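Local coordinates for glutamine amidotransferase type-2 domain-containing protein (Pseudomonas aeruginosa PAO1, PDB 1TE5) that is a predicted class II glutamine amidotransferase of unassigned specific function that probably hydrolyses glutamine to supply ammonia to an acceptor, at residues 14-19 against 210-215; 109-114 against 168-173; 187-192 against 226-231. All coordinates share one frame; numbering follows the deposited sequence.

Interaction 1: 14-19 against 210-215; sequences DIVFSF and DFHAET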
ATOM      1  N   ASP A  14      -5.111   0.178 -19.803  1.00 26.96           N
ATOM      2  CA  ASP A  14      -3.666   0.012 -19.662  1.00 30.17           C
ATOM      3  C   ASP A  14      -2.921   1.333 -19.534  1.00 30.01           C
ATOM      4  O   ASP A  14      -3.269   2.316 -20.193  1.00 32.47           O
ATOM      5  CB  ASP A  14      -3.106  -0.742 -20.867  1.00 32.34           C
ATOM      6  CG  ASP A  14      -3.542  -2.184 -20.906  1.00 37.92           C
ATOM      7  OD1 ASP A  14      -3.317  -2.902 -19.904  1.00 39.20           O
ATOM      8  OD2 ASP A  14      -4.102  -2.598 -21.944  1.00 42.25           O
ATOM      9  N   ILE A  15      -1.894   1.334 -18.686  1.00 33.00           N
ATOM     10  CA  ILE A  15      -1.039   2.498 -18.458  1.00 36.76           C
ATOM     11  C   ILE A  15       0.381   1.979 -18.211  1.00 34.85           C
ATOM     12  O   ILE A  15       0.651   1.382 -17.167  1.00 35.37           O
ATOM     13  CB  ILE A  15      -1.460   3.302 -17.211  1.00 40.20           C
ATOM     14  CG1 ILE A  15      -2.929   3.671 -17.275  1.00 43.86           C
ATOM     15  CG2 ILE A  15      -0.652   4.578 -17.119  1.00 41.11           C
ATOM     16  CD1 ILE A  15      -3.363   4.545 -16.134  1.00 51.06           C
ATOM     17  N   VAL A  16       1.283   2.163 -19.169  1.00 34.80           N
ATOM     18  CA  VAL A  16       2.648   1.703 -18.964  1.00 33.82           C
ATOM     19  C   VAL A  16       3.574   2.849 -18.571  1.00 35.34           C
ATOM     20  O   VAL A  16       3.664   3.864 -19.269  1.00 35.83           O
ATOM     21  CB  VAL A  16       3.224   0.955 -20.193  1.00 35.90           C
ATOM     22  CG1 VAL A  16       2.285  -0.137 -20.648  1.00 31.80           C
ATOM     23  CG2 VAL A  16       3.511   1.907 -21.320  1.00 42.30           C
ATOM     24  N   PHE A  17       4.157   2.736 -17.385  1.00 32.81           N
ATOM     25  CA  PHE A  17       5.094   3.739 -16.930  1.00 35.53           C
ATOM     26  C   PHE A  17       6.470   3.229 -17.283  1.00 33.67           C
ATOM     27  O   PHE A  17       6.792   2.074 -17.007  1.00 33.05           O
ATOM     28  CB  PHE A  17       5.015   3.941 -15.420  1.00 39.69           C
ATOM     29  CG  PHE A  17       3.864   4.780 -14.989  1.00 45.47           C
ATOM     30  CD1 PHE A  17       2.588   4.227 -14.889  1.00 47.14           C
ATOM     31  CD2 PHE A  17       4.046   6.127 -14.676  1.00 48.01           C
ATOM     32  CE1 PHE A  17       1.504   5.004 -14.483  1.00 47.35           C
ATOM     33  CE2 PHE A  17       2.970   6.913 -14.269  1.00 49.27           C
ATOM     34  CZ  PHE A  17       1.693   6.351 -14.170  1.00 48.15           C
ATOM     35  N   SER A  18       7.257   4.089 -17.914  1.00 34.07           N
ATOM     36  CA  SER A  18       8.613   3.759 -18.285  1.00 35.22           C
ATOM     37  C   SER A  18       9.497   4.860 -17.738  1.00 33.83           C
ATOM     38  O   SER A  18       9.461   5.988 -18.230  1.00 34.17           O
ATOM     39  CB  SER A  18       8.777   3.682 -19.808  1.00 38.73           C
ATOM     40  OG  SER A  18       8.097   2.569 -20.371  1.00 47.41           O
ATOM     41  N   PHE A  19      10.162   4.585 -16.622  1.00 33.90           N
ATOM     42  CA  PHE A  19      11.096   5.552 -16.058  1.00 32.91           C
ATOM     43  C   PHE A  19      12.397   5.393 -16.844  1.00 32.25           C
ATOM     44  O   PHE A  19      12.914   4.273 -16.981  1.00 26.67           O
ATOM     45  CB  PHE A  19      11.359   5.273 -14.580  1.00 36.50           C
ATOM     46  CG  PHE A  19      10.286   5.775 -13.677  1.00 40.34           C
ATOM     47  CD1 PHE A  19      10.370   7.051 -13.123  1.00 43.16           C
ATOM     48  CD2 PHE A  19       9.176   4.984 -13.386  1.00 46.70           C
ATOM     49  CE1 PHE A  19       9.362   7.533 -12.286  1.00 44.03           C
ATOM     50  CE2 PHE A  19       8.160   5.453 -12.550  1.00 49.04           C
ATOM     51  CZ  PHE A  19       8.252   6.732 -11.999  1.00 48.02           C
ATOM     52  N   ASP A 210       2.567   5.335 -21.680  1.00 29.25           N
ATOM     53  CA  ASP A 210       1.861   5.002 -22.902  1.00 31.75           C
ATOM     54  C   ASP A 210       0.458   4.506 -22.665  1.00 34.02           C
ATOM     55  O   ASP A 210       0.196   3.774 -21.708  1.00 33.99           O
ATOM     56  CB  ASP A 210       2.621   3.941 -23.704  1.00 34.49           C
ATOM     57  CG  ASP A 210       3.977   4.420 -24.162  1.00 38.00           C
ATOM     58  OD1 ASP A 210       4.978   4.057 -23.504  1.00 43.52           O
ATOM     59  OD2 ASP A 210       4.038   5.156 -25.172  1.00 38.63           O
ATOM     60  N   PHE A 211      -0.419   4.876 -23.591  1.00 32.88           N
ATOM     61  CA  PHE A 211      -1.822   4.487 -23.576  1.00 33.23           C
ATOM     62  C   PHE A 211      -2.110   3.755 -24.883  1.00 35.35           C
ATOM     63  O   PHE A 211      -1.533   4.075 -25.925  1.00 35.35           O
ATOM     64  CB  PHE A 211      -2.713   5.721 -23.445  1.00 32.15           C
ATOM     65  CG  PHE A 211      -2.652   6.365 -22.087  1.00 30.45           C
ATOM     66  CD1 PHE A 211      -1.735   7.368 -21.817  1.00 34.57           C
ATOM     67  CD2 PHE A 211      -3.522   5.965 -21.077  1.00 34.12           C
ATOM     68  CE1 PHE A 211      -1.691   7.967 -20.555  1.00 36.74           C
ATOM     69  CE2 PHE A 211      -3.483   6.559 -19.814  1.00 36.61           C
ATOM     70  CZ  PHE A 211      -2.568   7.562 -19.552  1.00 34.77           C
ATOM     71  N   HIS A 212      -2.957   2.734 -24.813  1.00 34.81           N
ATOM     72  CA  HIS A 212      -3.296   1.940 -25.995  1.00 35.92           C
ATOM     73  C   HIS A 212      -4.563   2.432 -26.682  1.00 34.60           C
ATOM     74  O   HIS A 212      -5.051   3.528 -26.398  1.00 34.97           O
ATOM     75  CB  HIS A 212      -3.447   0.457 -25.620  1.00 38.86           C
ATOM     76  CG  HIS A 212      -2.213  -0.145 -25.010  1.00 45.23           C
ATOM     77  ND1 HIS A 212      -2.219  -1.360 -24.358  1.00 43.87           N
ATOM     78  CD2 HIS A 212      -0.936   0.308 -24.949  1.00 46.15           C
ATOM     79  CE1 HIS A 212      -1.000  -1.632 -23.921  1.00 43.70           C
ATOM     80  NE2 HIS A 212      -0.203  -0.635 -24.267  1.00 47.47           N
ATOM     81  N   ALA A 213      -5.036   1.640 -27.641  1.00 34.65           N
ATOM     82  CA  ALA A 213      -6.258   1.945 -28.383  1.00 33.85           C
ATOM     83  C   ALA A 213      -7.461   1.601 -27.500  1.00 34.31           C
ATOM     84  O   ALA A 213      -7.293   1.068 -26.404  1.00 35.74           O
ATOM     85  CB  ALA A 213      -6.301   1.142 -29.668  1.00 33.11           C
ATOM     86  N   GLU A 214      -8.668   1.872 -27.990  1.00 32.49           N
ATOM     87  CA  GLU A 214      -9.876   1.607 -27.216  1.00 33.11           C
ATOM     88  C   GLU A 214     -10.217   0.130 -27.045  1.00 34.14           C
ATOM     89  O   GLU A 214     -10.022  -0.683 -27.955  1.00 32.89           O
ATOM     90  CB  GLU A 214     -11.074   2.351 -27.806  1.00 35.73           C
ATOM     91  CG  GLU A 214     -11.679   1.723 -29.070  1.00 37.38           C
ATOM     92  CD  GLU A 214     -10.917   2.041 -30.347  1.00 35.99           C
ATOM     93  OE1 GLU A 214     -11.034   1.251 -31.314  1.00 39.17           O
ATOM     94  OE2 GLU A 214     -10.229   3.088 -30.394  1.00 41.34           O
ATOM     95  N   THR A 215     -10.749  -0.193 -25.869  1.00 35.60           N
ATOM     96  CA  THR A 215     -11.154  -1.547 -25.489  1.00 37.81           C
ATOM     97  C   THR A 215     -12.524  -1.858 -26.090  1.00 37.08           C
ATOM     98  O   THR A 215     -12.767  -2.961 -26.591  1.00 33.68           O
ATOM     99  CB  THR A 215     -11.288  -1.659 -23.957  1.00 40.25           C
ATOM    100  OG1 THR A 215     -10.068  -1.237 -23.335  1.00 49.88           O
ATOM    101  CG2 THR A 215     -11.612  -3.086 -23.540  1.00 46.77           C
TER
HETATM  102  O   HOH W   1      -5.009   2.370 -22.629  1.00 27.86           O

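Interaction 2: 109-114 against 168-173; sequences GQLADF and GVFNAL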
ATOM      1  N   GLY A 109       2.593  21.458  -4.062  1.00 42.16           N
ATOM      2  CA  GLY A 109       2.586  22.822  -3.569  1.00 45.40           C
ATOM      3  C   GLY A 109       3.115  22.897  -2.154  1.00 47.74           C
ATOM      4  O   GLY A 109       3.484  21.877  -1.571  1.00 48.85           O
ATOM      5  N   GLN A 110       3.159  24.102  -1.600  1.00 50.97           N
ATOM      6  CA  GLN A 110       3.666  24.295  -0.245  1.00 52.10           C
ATOM      7  C   GLN A 110       2.696  25.090   0.626  1.00 51.34           C
ATOM      8  O   GLN A 110       2.097  26.068   0.170  1.00 51.42           O
ATOM      9  CB  GLN A 110       5.012  25.017  -0.293  1.00 54.64           C
ATOM     10  CG  GLN A 110       6.036  24.377  -1.211  1.00 60.57           C
ATOM     11  CD  GLN A 110       7.315  25.179  -1.289  1.00 64.66           C
ATOM     12  OE1 GLN A 110       7.303  26.403  -1.137  1.00 67.90           O
ATOM     13  NE2 GLN A 110       8.432  24.494  -1.517  1.00 65.24           N
ATOM     14  N   LEU A 111       2.567  24.680   1.886  1.00 50.04           N
ATOM     15  CA  LEU A 111       1.675  25.344   2.836  1.00 50.06           C
ATOM     16  C   LEU A 111       2.457  25.988   3.974  1.00 50.36           C
ATOM     17  O   LEU A 111       3.267  25.330   4.628  1.00 52.18           O
ATOM     18  CB  LEU A 111       0.676  24.340   3.410  1.00 45.05           C
ATOM     19  CG  LEU A 111      -0.144  23.552   2.384  1.00 40.10           C
ATOM     20  CD1 LEU A 111      -1.050  22.564   3.095  1.00 36.40           C
ATOM     21  CD2 LEU A 111      -0.955  24.494   1.515  1.00 37.07           C
ATOM     22  N   ALA A 112       2.218  27.273   4.208  1.00 51.28           N
ATOM     23  CA  ALA A 112       2.908  28.001   5.268  1.00 51.81           C
ATOM     24  C   ALA A 112       2.044  28.128   6.514  1.00 52.68           C
ATOM     25  O   ALA A 112       0.836  28.360   6.423  1.00 53.12           O
ATOM     26  CB  ALA A 112       3.317  29.378   4.780  1.00 50.02           C
ATOM     27  N   ASP A 113       2.679  28.004   7.677  1.00 53.84           N
ATOM     28  CA  ASP A 113       1.989  28.101   8.964  1.00 55.51           C
ATOM     29  C   ASP A 113       0.725  27.235   8.988  1.00 55.04           C
ATOM     30  O   ASP A 113      -0.369  27.707   9.313  1.00 54.97           O
ATOM     31  CB  ASP A 113       1.639  29.565   9.266  1.00 58.67           C
ATOM     32  CG  ASP A 113       1.197  29.776  10.708  1.00 62.90           C
ATOM     33  OD1 ASP A 113      -0.023  29.936  10.951  1.00 64.12           O
ATOM     34  OD2 ASP A 113       2.080  29.786  11.598  1.00 67.41           O
ATOM     35  N   PHE A 114       0.887  25.970   8.609  1.00 54.95           N
ATOM     36  CA  PHE A 114      -0.221  25.028   8.583  1.00 53.78           C
ATOM     37  C   PHE A 114      -0.128  24.165   9.830  1.00 53.53           C
ATOM     38  O   PHE A 114       0.835  23.417  10.006  1.00 54.39           O
ATOM     39  CB  PHE A 114      -0.149  24.167   7.324  1.00 53.62           C
ATOM     40  CG  PHE A 114      -1.381  23.350   7.081  1.00 51.26           C
ATOM     41  CD1 PHE A 114      -1.308  21.964   7.037  1.00 49.83           C
ATOM     42  CD2 PHE A 114      -2.621  23.967   6.921  1.00 49.74           C
ATOM     43  CE1 PHE A 114      -2.452  21.200   6.838  1.00 50.33           C
ATOM     44  CE2 PHE A 114      -3.773  23.211   6.721  1.00 50.67           C
ATOM     45  CZ  PHE A 114      -3.689  21.825   6.681  1.00 50.80           C
ATOM     46  N   GLY A 168      -1.123  28.749   1.083  1.00 40.88           N
ATOM     47  CA  GLY A 168      -0.111  28.357   0.118  1.00 40.70           C
ATOM     48  C   GLY A 168      -0.683  27.691  -1.122  1.00 40.20           C
ATOM     49  O   GLY A 168      -1.883  27.786  -1.382  1.00 41.48           O
ATOM     50  N   VAL A 169       0.182  27.061  -1.916  1.00 39.79           N
ATOM     51  CA  VAL A 169      -0.240  26.366  -3.131  1.00 39.03           C
ATOM     52  C   VAL A 169      -0.858  25.022  -2.762  1.00 37.70           C
ATOM     53  O   VAL A 169      -0.230  24.216  -2.067  1.00 36.71           O
ATOM     54  CB  VAL A 169       0.955  26.092  -4.085  1.00 42.64           C
ATOM     55  CG1 VAL A 169       0.489  25.290  -5.306  1.00 39.83           C
ATOM     56  CG2 VAL A 169       1.605  27.400  -4.519  1.00 44.44           C
ATOM     57  N   PHE A 170      -2.076  24.774  -3.231  1.00 35.38           N
ATOM     58  CA  PHE A 170      -2.726  23.510  -2.937  1.00 34.63           C
ATOM     59  C   PHE A 170      -3.386  22.842  -4.136  1.00 33.66           C
ATOM     60  O   PHE A 170      -4.593  22.943  -4.330  1.00 35.41           O
ATOM     61  CB  PHE A 170      -3.730  23.657  -1.792  1.00 32.35           C
ATOM     62  CG  PHE A 170      -4.178  22.338  -1.214  1.00 29.78           C
ATOM     63  CD1 PHE A 170      -3.320  21.588  -0.416  1.00 30.40           C
ATOM     64  CD2 PHE A 170      -5.451  21.839  -1.479  1.00 28.97           C
ATOM     65  CE1 PHE A 170      -3.720  20.362   0.107  1.00 30.21           C
ATOM     66  CE2 PHE A 170      -5.858  20.618  -0.962  1.00 24.68           C
ATOM     67  CZ  PHE A 170      -4.992  19.877  -0.168  1.00 26.69           C
ATOM     68  N   ASN A 171      -2.574  22.193  -4.958  1.00 30.21           N
ATOM     69  CA  ASN A 171      -3.079  21.466  -6.110  1.00 30.16           C
ATOM     70  C   ASN A 171      -3.200  20.059  -5.541  1.00 27.18           C
ATOM     71  O   ASN A 171      -2.251  19.562  -4.922  1.00 29.00           O
ATOM     72  CB  ASN A 171      -2.065  21.501  -7.253  1.00 30.88           C
ATOM     73  CG  ASN A 171      -1.748  22.913  -7.701  1.00 34.37           C
ATOM     74  OD1 ASN A 171      -2.597  23.599  -8.263  1.00 35.29           O
ATOM     75  ND2 ASN A 171      -0.526  23.363  -7.438  1.00 36.53           N
ATOM     76  N   ALA A 172      -4.362  19.431  -5.690  1.00 27.91           N
ATOM     77  CA  ALA A 172      -4.541  18.099  -5.126  1.00 25.85           C
ATOM     78  C   ALA A 172      -5.414  17.159  -5.928  1.00 22.75           C
ATOM     79  O   ALA A 172      -6.212  17.584  -6.762  1.00 23.42           O
ATOM     80  CB  ALA A 172      -5.077  18.216  -3.707  1.00 23.73           C
ATOM     81  N   LEU A 173      -5.204  15.869  -5.702  1.00 25.08           N
ATOM     82  CA  LEU A 173      -5.976  14.816  -6.343  1.00 25.55           C
ATOM     83  C   LEU A 173      -6.418  13.899  -5.206  1.00 26.02           C
ATOM     84  O   LEU A 173      -5.603  13.493  -4.369  1.00 29.15           O
ATOM     85  CB  LEU A 173      -5.124  14.021  -7.337  1.00 26.68           C
ATOM     86  CG  LEU A 173      -4.398  14.753  -8.463  1.00 27.96           C
ATOM     87  CD1 LEU A 173      -3.628  13.732  -9.277  1.00 23.14           C
ATOM     88  CD2 LEU A 173      -5.381  15.531  -9.330  1.00 27.84           C
TER

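Interaction 3: 187-192 against 226-231; sequences KLAYIT and TEPLTD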
ATOM      1  N   LYS A 187      -1.511  25.335 -11.003  1.00 35.52           N
ATOM      2  CA  LYS A 187      -1.776  24.855 -12.343  1.00 34.45           C
ATOM      3  C   LYS A 187      -2.102  23.377 -12.340  1.00 32.75           C
ATOM      4  O   LYS A 187      -1.548  22.599 -11.561  1.00 29.93           O
ATOM      5  CB  LYS A 187      -0.598  25.131 -13.279  1.00 38.46           C
ATOM      6  CG  LYS A 187       0.773  24.786 -12.716  1.00 45.66           C
ATOM      7  CD  LYS A 187       1.840  24.642 -13.806  1.00 51.10           C
ATOM      8  CE  LYS A 187       1.930  25.851 -14.740  1.00 55.35           C
ATOM      9  NZ  LYS A 187       0.855  25.900 -15.781  1.00 58.02           N
ATOM     10  N   LEU A 188      -3.019  23.009 -13.223  1.00 30.66           N
ATOM     11  CA  LEU A 188      -3.475  21.637 -13.386  1.00 31.70           C
ATOM     12  C   LEU A 188      -4.179  21.628 -14.739  1.00 30.56           C
ATOM     13  O   LEU A 188      -4.687  22.652 -15.181  1.00 29.82           O
ATOM     14  CB  LEU A 188      -4.459  21.280 -12.268  1.00 29.84           C
ATOM     15  CG  LEU A 188      -4.792  19.806 -12.078  1.00 29.56           C
ATOM     16  CD1 LEU A 188      -3.540  19.051 -11.644  1.00 25.19           C
ATOM     17  CD2 LEU A 188      -5.892  19.675 -11.043  1.00 23.09           C
ATOM     18  N   ALA A 189      -4.191  20.490 -15.410  1.00 30.22           N
ATOM     19  CA  ALA A 189      -4.829  20.406 -16.712  1.00 28.86           C
ATOM     20  C   ALA A 189      -5.376  19.004 -16.944  1.00 28.01           C
ATOM     21  O   ALA A 189      -5.068  18.076 -16.189  1.00 30.46           O
ATOM     22  CB  ALA A 189      -3.816  20.764 -17.798  1.00 26.47           C
ATOM     23  N   TYR A 190      -6.172  18.840 -17.998  1.00 27.51           N
ATOM     24  CA  TYR A 190      -6.735  17.532 -18.311  1.00 26.76           C
ATOM     25  C   TYR A 190      -7.116  17.384 -19.776  1.00 26.52           C
ATOM     26  O   TYR A 190      -7.140  18.356 -20.526  1.00 28.31           O
ATOM     27  CB  TYR A 190      -7.960  17.252 -17.427  1.00 26.26           C
ATOM     28  CG  TYR A 190      -9.126  18.207 -17.629  1.00 26.81           C
ATOM     29  CD1 TYR A 190     -10.085  17.971 -18.622  1.00 27.26           C
ATOM     30  CD2 TYR A 190      -9.280  19.335 -16.817  1.00 27.02           C
ATOM     31  CE1 TYR A 190     -11.170  18.835 -18.801  1.00 28.58           C
ATOM     32  CE2 TYR A 190     -10.367  20.204 -16.987  1.00 26.95           C
ATOM     33  CZ  TYR A 190     -11.306  19.946 -17.980  1.00 29.49           C
ATOM     34  OH  TYR A 190     -12.381  20.797 -18.141  1.00 35.08           O
ATOM     35  N   ILE A 191      -7.365  16.147 -20.185  1.00 24.40           N
ATOM     36  CA  ILE A 191      -7.795  15.861 -21.544  1.00 25.38           C
ATOM     37  C   ILE A 191      -8.600  14.566 -21.580  1.00 26.91           C
ATOM     38  O   ILE A 191      -8.128  13.518 -21.135  1.00 27.37           O
ATOM     39  CB  ILE A 191      -6.617  15.790 -22.549  1.00 26.00           C
ATOM     40  CG1 ILE A 191      -7.166  15.604 -23.969  1.00 30.81           C
ATOM     41  CG2 ILE A 191      -5.667  14.644 -22.202  1.00 24.77           C
ATOM     42  CD1 ILE A 191      -6.121  15.702 -25.043  1.00 33.83           C
ATOM     43  N   THR A 192      -9.823  14.654 -22.092  1.00 26.96           N
ATOM     44  CA  THR A 192     -10.693  13.494 -22.181  1.00 28.68           C
ATOM     45  C   THR A 192     -10.597  12.921 -23.577  1.00 29.31           C
ATOM     46  O   THR A 192     -10.668  13.657 -24.557  1.00 29.64           O
ATOM     47  CB  THR A 192     -12.154  13.871 -21.925  1.00 27.53           C
ATOM     48  OG1 THR A 192     -12.248  14.659 -20.734  1.00 29.24           O
ATOM     49  CG2 THR A 192     -13.005  12.620 -21.768  1.00 28.74           C
ATOM     50  N   THR A 226      -0.184  18.124 -14.056  1.00 31.45           N
ATOM     51  CA  THR A 226       0.104  19.482 -13.595  1.00 30.90           C
ATOM     52  C   THR A 226       0.073  20.408 -14.808  1.00 34.28           C
ATOM     53  O   THR A 226      -0.280  21.585 -14.703  1.00 34.79           O
ATOM     54  CB  THR A 226       1.474  19.568 -12.876  1.00 28.71           C
ATOM     55  OG1 THR A 226       1.360  19.022 -11.554  1.00 29.93           O
ATOM     56  CG2 THR A 226       1.958  21.007 -12.783  1.00 31.35           C
ATOM     57  N   GLU A 227       0.447  19.860 -15.962  1.00 36.46           N
ATOM     58  CA  GLU A 227       0.438  20.591 -17.223  1.00 41.01           C
ATOM     59  C   GLU A 227       0.474  19.587 -18.365  1.00 40.60           C
ATOM     60  O   GLU A 227       0.978  18.477 -18.202  1.00 41.20           O
ATOM     61  CB  GLU A 227       1.616  21.562 -17.313  1.00 44.57           C
ATOM     62  CG  GLU A 227       2.983  20.911 -17.322  1.00 51.79           C
ATOM     63  CD  GLU A 227       4.116  21.920 -17.199  1.00 58.22           C
ATOM     64  OE1 GLU A 227       5.269  21.479 -16.999  1.00 61.60           O
ATOM     65  OE2 GLU A 227       3.861  23.147 -17.291  1.00 57.40           O
ATOM     66  N   PRO A 228      -0.099  19.952 -19.522  1.00 41.45           N
ATOM     67  CA  PRO A 228      -0.141  19.083 -20.699  1.00 42.08           C
ATOM     68  C   PRO A 228       1.151  18.310 -20.922  1.00 44.48           C
ATOM     69  O   PRO A 228       2.249  18.847 -20.764  1.00 44.61           O
ATOM     70  CB  PRO A 228      -0.414  20.071 -21.831  1.00 41.66           C
ATOM     71  CG  PRO A 228      -1.345  21.034 -21.184  1.00 42.08           C
ATOM     72  CD  PRO A 228      -0.687  21.271 -19.833  1.00 42.31           C
ATOM     73  N   LEU A 229       1.006  17.026 -21.215  1.00 45.12           N
ATOM     74  CA  LEU A 229       2.144  16.158 -21.464  1.00 46.86           C
ATOM     75  C   LEU A 229       2.212  15.833 -22.956  1.00 48.32           C
ATOM     76  O   LEU A 229       3.210  15.311 -23.448  1.00 49.11           O
ATOM     77  CB  LEU A 229       2.037  14.899 -20.601  1.00 46.86           C
ATOM     78  CG  LEU A 229       2.016  15.209 -19.089  1.00 45.61           C
ATOM     79  CD1 LEU A 229       1.559  14.007 -18.284  1.00 43.54           C
ATOM     80  CD2 LEU A 229       3.378  15.689 -18.617  1.00 44.80           C
ATOM     81  N   THR A 230       1.141  16.168 -23.667  1.00 50.02           N
ATOM     82  CA  THR A 230       1.062  15.971 -25.108  1.00 55.34           C
ATOM     83  C   THR A 230       0.848  17.363 -25.709  1.00 59.42           C
ATOM     84  O   THR A 230       0.306  18.253 -25.038  1.00 59.43           O
ATOM     85  CB  THR A 230      -0.112  15.042 -25.483  1.00 55.32           C
ATOM     86  OG1 THR A 230       0.172  13.714 -25.033  1.00 54.57           O
ATOM     87  CG2 THR A 230      -0.320  15.000 -26.983  1.00 57.96           C
ATOM     88  N   ASP A 231       1.332  17.585 -26.933  1.00 63.05           N
ATOM     89  CA  ASP A 231       1.151  18.888 -27.562  1.00 66.85           C
ATOM     90  C   ASP A 231      -0.337  19.237 -27.637  1.00 68.68           C
ATOM     91  O   ASP A 231      -1.115  18.563 -28.326  1.00 67.16           O
ATOM     92  CB  ASP A 231       1.780  18.942 -28.956  1.00 70.16           C
ATOM     93  CG  ASP A 231       1.709  20.336 -29.571  1.00 72.45           C
ATOM     94  OD1 ASP A 231       1.908  21.331 -28.833  1.00 71.86           O
ATOM     95  OD2 ASP A 231       1.438  20.438 -30.788  1.00 74.58           O
TER
HETATM   96  O   HOH W   2       0.009  20.703  -9.882  1.00 54.95           O
HETATM   97  O   HOH W   3      -1.871  23.539 -16.522  1.00 42.14           O

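Interaction 1: 14-19 against 210-215
D210 and V16 pair through their backbones as an antiparallel hydrogen-bonded pair. D210 N donates to V16 O at 3.0 Å, and V16 N returns a straighter bond of 3.2 Å to D210 O (170° at the hydrogen). Their side chains lie on the same face of the sheet, where V16 CG2, held between its own backbone N and carbonyl carbon, presses against D210 CB at only 3.3 Å. The carboxylate beyond is anchored by a salt bridge from R201.

F211 follows on the other face. Its ring lies alongside I15, pointing the same way, with CE2 3.9 Å from I15 CG1. Both side chains also pack on M7, so this pair helps lay the small four-stranded antiparallel sheet holding strands 12-19 and 207-211 against strand 4-9 of the seven-stranded sheet, in a fold that is probably of the Ntn-hydrolase type.

At H212 direct pairing gives way to water: one molecule donates to D14 O and accepts from H212 N, each at 3.0 Å. The imidazole adds a weak bond from ND1 to D14 OD2 (3.3 Å), ring and carboxylate planes being 51° apart. The firmer partner of D14 is K70, in a salt bridge through OD1.

Interaction 2: 109-114 against 168-173
G109 lies against V169, its CA meeting both the backbone and the side chain. A CA-H...O contact of 3.5 Å joins G109 CA to V169 O, which also accepts a hydrogen bond from H107 NE2. V169 CG1, anti to the backbone N (chi1 177°), reaches to 3.7 Å from the same G109 CA. With a positive phi of 134°, G109 takes a conformation accessible to glycine, and having no side chain it lets the V169 carbonyl come this near.

Q110 joins in through its main chain, its CB pointing away from 168-173. Q110 O receives a weak hydrogen bond from V169 N, 3.0 Å long but bent to 126° at the hydrogen, and a CA-H...O contact from G168 CA at 3.2 Å. Two donors from neighbouring residues therefore converge on one carbonyl oxygen. This stretch prolongs the pairing of strands 101-108 and 171-175, adjacent in a six-stranded antiparallel sheet, past the bond between N108 and N171. The H107-N108-G109 sequence resembles the motif whose Asn-Gly pair lines the oxyanion hole in class II amidotransferases, so the contact probably borders the glutamine site.

L111 forms a single backbone bridge with G168 and carries the apolar part of the contact. Its two methyl branches divide: CD2 turns to the other segment, 3.7 Å from V169 O and 4.2 Å from F170 CD1, whereas CD1 sits 4.0 Å above the plane of the F114 ring, offset toward the rim. The F170 ring also meets H107 and, edge-to-face, Y164 on helix 150-165. A112, farther on, is tied by its backbone to K167.

Interaction 3: 187-192 against 226-231
The backbones come closest at L188 and T226, whose CA atoms are 4.2 Å apart, yet no direct hydrogen bond links the two segments: L188 N faces T226 O at 3.4 Å with a poor angle. Regular pairing has stopped one residue earlier, at the backbone bonding of A189 with A225. T226 then turns the chain back, and 227-228 passes A189 before diverging from the strand.

K187 and T226 cross at about a right angle, the lysine CD meeting T226 CG2 at 3.8 Å. K187 CG stands between the backbone N and the carbonyl carbon (chi1 46°). The chain bends again at chi3 and chi4, and NZ stays 4.3 Å from E227 OE2, no nearer than CE and beyond a salt bridge, although the opposite charges probably attract. T226 uses its hydroxyl on the other flank: OG1 donates to a water at 2.7 Å, which in turn donates to K187 O at 3.0 Å.

The same OG1 is hydrogen-bonded to L4 N, at the start of strand 4-9. In the central seven-stranded antiparallel sheet, strand 220-225 lies between 4-9 and 188-194, so T226 joins the ends of three successive strands. Strand 4-9 follows closely on the N terminus, which in Ntn hydrolases such as class II amidotransferases carries the nucleophile.

Beyond T226 the contact becomes apolar. The methyl of A189 points toward the returning loop and touches P228 CD at 3.8 Å, with E227 CA a little farther off; L237, from the strand on the other flank of 188-194, packs on the same alanine. L188 reaches back with a single methyl, CD1, to T226 CA at 4.2 Å.

How the interactions relate
From the N terminus, 14-19 opens a loop that interaction 1 closes only at 210-215, after 190 intervening residues. Interaction 2 is nested within it: 109-114 meets 168-173 after an excursion through helices 128-143 and 150-165. Interaction 3 opens next, at 187-192, but closes at 226-231, past the end of interaction 1, so these two cross. Interaction 1 belongs to the four-stranded sheet, interaction 2 to the six-stranded sheet and interaction 3 to the seven-stranded one. Interactions 2 and 3 touch, N171 OD1 packing 3.4 Å from K187 N, whereas interactions 1 and 2 lie on opposite sides of the chain's centre, their own centres about 30 Å apart.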